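AA10A (Thermobifida fusca, PDB 5UIZ) binds copper and, as a lytic polysaccharide monooxygenase of the AA10 family, probably cleaves cellulose chains oxidatively. Local coordinates at residues Ala98-Asp102 / Gly103-Ser107; Gln163-Thr166 / Trp167-Glu171. All blocks are in the same frame, centred on the assembly; numbering follows the deposited sequence.

Contact 1. Residues Ala98-Asp102 / Gly103-Ser107; sequences AALPD and GQLCS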
loop_
_atom_site.group_PDB
_atom_site.type_symbol
_atom_site.label_atom_id
_atom_site.label_comp_id
_atom_site.label_asym_id
_atom_site.label_seq_id
_atom_site.Cartn_x
_atom_site.Cartn_y
_atom_site.Cartn_z
ATOM N N ALA A 98 14.073 1.797 9.597
ATOM C CA ALA A 98 15.375 1.425 9.079
ATOM C C ALA A 98 15.189 0.684 7.772
ATOM O O ALA A 98 16.053 0.797 6.883
ATOM C CB ALA A 98 16.137 0.555 10.033
ATOM N N ALA A 99 14.156 -0.160 7.684
ATOM C CA ALA A 99 13.986 -0.945 6.499
ATOM C C ALA A 99 13.509 -0.137 5.298
ATOM O O ALA A 99 13.784 -0.533 4.196
ATOM C CB ALA A 99 13.063 -2.106 6.730
ATOM N N LEU A 100 12.809 0.961 5.513
ATOM C CA LEU A 100 12.137 1.708 4.436
ATOM C C LEU A 100 12.687 3.122 4.452
ATOM O O LEU A 100 12.180 3.960 5.185
ATOM C CB LEU A 100 10.627 1.749 4.719
ATOM C CG LEU A 100 9.792 0.592 4.152
ATOM C CD1 LEU A 100 10.282 -0.787 4.485
ATOM C CD2 LEU A 100 8.369 0.719 4.674
ATOM N N PRO A 101 13.747 3.394 3.674
ATOM C CA PRO A 101 14.161 4.778 3.544
ATOM C C PRO A 101 13.055 5.686 2.996
ATOM O O PRO A 101 12.156 5.222 2.232
ATOM C CB PRO A 101 15.294 4.698 2.529
ATOM C CG PRO A 101 15.839 3.349 2.656
ATOM C CD PRO A 101 14.652 2.483 2.963
ATOM N N ASP A 102 13.132 6.973 3.333
ATOM C CA ASP A 102 12.189 7.920 2.749
ATOM C C ASP A 102 12.146 7.789 1.210
ATOM O O ASP A 102 13.185 7.591 0.532
ATOM C CB ASP A 102 12.529 9.340 3.137
ATOM C CG ASP A 102 12.108 9.680 4.549
ATOM O OD1 ASP A 102 11.157 9.059 5.138
ATOM O OD2 ASP A 102 12.729 10.615 5.070
ATOM N N GLY A 103 10.930 7.817 0.678
ATOM C CA GLY A 103 10.753 7.723 -0.725
ATOM C C GLY A 103 10.774 6.307 -1.220
ATOM O O GLY A 103 10.593 6.103 -2.414
ATOM N N GLN A 104 10.958 5.332 -0.326
ATOM C CA GLN A 104 10.885 3.939 -0.708
ATOM C C GLN A 104 9.945 3.183 0.143
ATOM O O GLN A 104 10.107 1.989 0.281
ATOM C CB GLN A 104 12.256 3.266 -0.639
ATOM C CG GLN A 104 13.369 3.969 -1.415
ATOM C CD GLN A 104 14.686 3.239 -1.260
ATOM O OE1 GLN A 104 14.775 2.184 -0.586
ATOM N NE2 GLN A 104 15.700 3.739 -1.920
ATOM N N LEU A 105 8.975 3.854 0.723
ATOM C CA LEU A 105 8.024 3.174 1.583
ATOM C C LEU A 105 7.141 2.260 0.797
ATOM O O LEU A 105 6.974 1.063 1.173
ATOM C CB LEU A 105 7.157 4.150 2.367
ATOM C CG LEU A 105 7.774 4.754 3.620
ATOM C CD1 LEU A 105 8.911 5.703 3.228
ATOM C CD2 LEU A 105 6.740 5.522 4.406
ATOM N N CYS A 106 6.576 2.787 -0.296
ATOM C CA CYS A 106 5.601 2.005 -1.052
ATOM C C CYS A 106 6.221 0.803 -1.721
ATOM O O CYS A 106 5.524 -0.212 -1.924
ATOM C CB CYS A 106 4.860 2.878 -2.063
ATOM S SG CYS A 106 3.955 4.222 -1.200
ATOM N N SER A 107 7.509 0.862 -2.014
ATOM C CA SER A 107 8.196 -0.310 -2.544
ATOM C C SER A 107 8.703 -1.293 -1.456
ATOM O O SER A 107 9.308 -2.255 -1.800
ATOM C CB SER A 107 9.371 0.076 -3.428
ATOM O OG SER A 107 10.428 0.578 -2.597
#

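Contact 2. Residues Gln163-Thr166 / Trp167-Glu171; sequences QPLT and WDSLE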
loop_
_atom_site.group_PDB
_atom_site.type_symbol
_atom_site.label_atom_id
_atom_site.label_comp_id
_atom_site.label_asym_id
_atom_site.label_seq_id
_atom_site.Cartn_x
_atom_site.Cartn_y
_atom_site.Cartn_z
ATOM N N GLN A 163 5.164 14.788 -4.573
ATOM C CA GLN A 163 6.066 14.606 -3.430
ATOM C C GLN A 163 6.144 13.148 -3.134
ATOM O O GLN A 163 5.129 12.474 -3.084
ATOM C CB GLN A 163 5.524 15.232 -2.128
ATOM C CG GLN A 163 5.380 16.742 -2.098
ATOM C CD GLN A 163 4.877 17.177 -0.723
ATOM O OE1 GLN A 163 3.671 17.479 -0.518
ATOM N NE2 GLN A 163 5.807 17.165 0.250
ATOM N N PRO A 164 7.349 12.666 -2.919
ATOM C CA PRO A 164 7.509 11.293 -2.484
ATOM C C PRO A 164 7.016 11.053 -1.071
ATOM O O PRO A 164 7.029 11.941 -0.236
ATOM C CB PRO A 164 9.026 11.076 -2.570
ATOM C CG PRO A 164 9.638 12.416 -2.464
ATOM C CD PRO A 164 8.636 13.387 -2.992
ATOM N N LEU A 165 6.625 9.820 -0.810
ATOM C CA LEU A 165 6.154 9.442 0.478
ATOM C C LEU A 165 7.303 9.316 1.461
ATOM O O LEU A 165 8.239 8.603 1.196
ATOM C CB LEU A 165 5.357 8.148 0.373
ATOM C CG LEU A 165 4.635 7.791 1.692
ATOM C CD1 LEU A 165 3.571 8.822 2.017
ATOM C CD2 LEU A 165 4.002 6.388 1.615
ATOM N N THR A 166 7.199 9.983 2.620
ATOM C CA THR A 166 8.228 9.932 3.628
ATOM C C THR A 166 7.578 9.663 4.981
ATOM O O THR A 166 6.347 9.869 5.171
ATOM C CB THR A 166 8.974 11.273 3.771
ATOM O OG1 THR A 166 8.072 12.259 4.285
ATOM C CG2 THR A 166 9.541 11.784 2.466
ATOM N N TRP A 167 8.415 9.237 5.920
ATOM C CA TRP A 167 7.952 9.005 7.271
ATOM C C TRP A 167 7.473 10.277 7.900
ATOM O O TRP A 167 6.443 10.236 8.504
ATOM C CB TRP A 167 9.012 8.371 8.158
ATOM C CG TRP A 167 9.286 7.019 7.755
ATOM C CD1 TRP A 167 10.332 6.570 6.959
ATOM C CD2 TRP A 167 8.499 5.889 8.057
ATOM N NE1 TRP A 167 10.235 5.215 6.796
ATOM C CE2 TRP A 167 9.108 4.772 7.433
ATOM C CE3 TRP A 167 7.330 5.698 8.785
ATOM C CZ2 TRP A 167 8.602 3.487 7.561
ATOM C CZ3 TRP A 167 6.837 4.439 8.906
ATOM C CH2 TRP A 167 7.465 3.343 8.304
ATOM N N ASP A 168 8.212 11.384 7.732
ATOM C CA ASP A 168 7.748 12.724 8.146
ATOM C C ASP A 168 6.343 13.035 7.671
ATOM O O ASP A 168 5.522 13.560 8.428
ATOM C CB ASP A 168 8.728 13.822 7.697
ATOM C CG ASP A 168 8.353 15.207 8.228
ATOM O OD1 ASP A 168 8.317 15.380 9.469
ATOM O OD2 ASP A 168 8.097 16.121 7.395
ATOM N N SER A 169 6.039 12.684 6.434
ATOM C CA SER A 169 4.748 13.036 5.819
ATOM C C SER A 169 3.548 12.225 6.421
ATOM O O SER A 169 2.405 12.553 6.203
ATOM C CB SER A 169 4.819 12.845 4.287
ATOM O OG SER A 169 4.821 11.471 3.889
ATOM N N LEU A 170 3.842 11.179 7.176
ATOM C CA LEU A 170 2.832 10.262 7.669
ATOM C C LEU A 170 2.562 10.432 9.159
ATOM O O LEU A 170 3.497 10.674 9.934
ATOM C CB LEU A 170 3.337 8.847 7.457
ATOM C CG LEU A 170 3.342 8.385 6.020
ATOM C CD1 LEU A 170 3.993 7.009 6.034
ATOM C CD2 LEU A 170 1.947 8.272 5.444
ATOM N N GLU A 171 1.316 10.249 9.579
ATOM C CA GLU A 171 1.061 10.090 11.018
ATOM C C GLU A 171 0.339 8.801 11.295
ATOM O O GLU A 171 -0.517 8.403 10.528
ATOM C CB GLU A 171 0.231 11.244 11.557
ATOM C CG GLU A 171 1.055 12.510 11.775
ATOM C CD GLU A 171 0.215 13.723 12.191
ATOM O OE1 GLU A 171 -1.030 13.733 11.928
ATOM O OE2 GLU A 171 0.809 14.667 12.773
#

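Contact 1. Residues Ala98-Asp102 / Gly103-Ser107
Q104 N donates its hydrogen to P101 O at 2.8 Å, with an N-H...O angle of 148°, and this bond closes a type II beta turn over D102 and G103. G103 takes the third place of the turn with a positive phi of 83°, where a side chain would run into D102 O. The same P101 carbonyl also has an apolar neighbour: L105 CD1 comes to 3.4 Å from P101 O and lies against D102 CA.

On the solvent side, the Q104 side chain passes slantwise over the proline. Its CG is anti to its own carbonyl carbon (chi1 -53°) and the chain then runs straight, so the amide oxygen OE1 reaches P101 CD at 3.6 Å and lies equally close to P101 CG.

Inward, L100, the first residue to leave helix 96-99, puts CD2 beside L105, 4.2 Å from L105 CG and 3.8 Å from L105 O. F201 on strand 198-206 packs against both leucines. The D102 side chain sets off away from the turn, and its OD1 accepts the backbone N-H of W167. The chemistry is therefore two-sided: one backbone bond and a glycine set the shape of this helix-exit turn, while a leucine pair five residues apart seats it against F201, and D102 spends its carboxylate on the neighbouring turn at W167.

Contact 2. Residues Gln163-Thr166 / Trp167-Glu171
T166, just ahead of the turn, and S169 within it carry the polar part of this contact, and L165 and L170 the apolar part. Three hydrogen bonds join the polar pair. The shortest runs from S169 OG to T166 O at 2.6 Å, with the hydroxyl 19° off the carbonyl plane. S169 N gives its hydrogen to T166 OG1 at 3.0 Å, with an N-H...O angle of 144°, and also makes a weak, bent bond to T166 O. OG1 can accept because chi1 of T166 (67°) tucks it between the backbone N and the carbonyl carbon, facing the start of the turn, as a threonine does at a helix N-cap. Here, however, no regular helix follows: residues 167-169 have helical backbone angles, and L170 N bonds to W167 O to make a type I turn. With a valine in place of T166, S169 N would probably be left with the weak carbonyl bond, and the turn would be less firmly held.

The apolar contact is between branch ends. L165 CD1 meets L170 CD2 at 3.8 Å, the two side chains crossing at about a right angle, and the same CD1 lies 3.5 Å from S169 OG. L170 CG packs at 3.5 Å from T166 O. The T166 carbonyl thus takes a short hydroxyl bond and a weak amide bond with leucine carbon alongside, so this backbone oxygen finds its donors within the turn, just as the chain enters strand 170-175.

How the contacts relate
Following the chain from the N terminus, contact 1 comes first: it closes the turn that leads out of helix 96-99 toward C106, whose disulfide to C216 ties this loop to strand 211-221. Some sixty residues later, after strand 146-154, contact 2 closes the turn that leads into strand 170-175, which pairs antiparallel with that earlier strand. The two are in series, neither nested nor crossed, yet their centres lie about 10 Å apart and they touch. G103 N probably bonds to L165 O, W167 NE1 to L100 O, and L105 CD2 packs on L170 CD1. The helix-exit loop is thereby fastened to the strand-entry turn against strand 198-206 of the mixed sheet, away from the copper site.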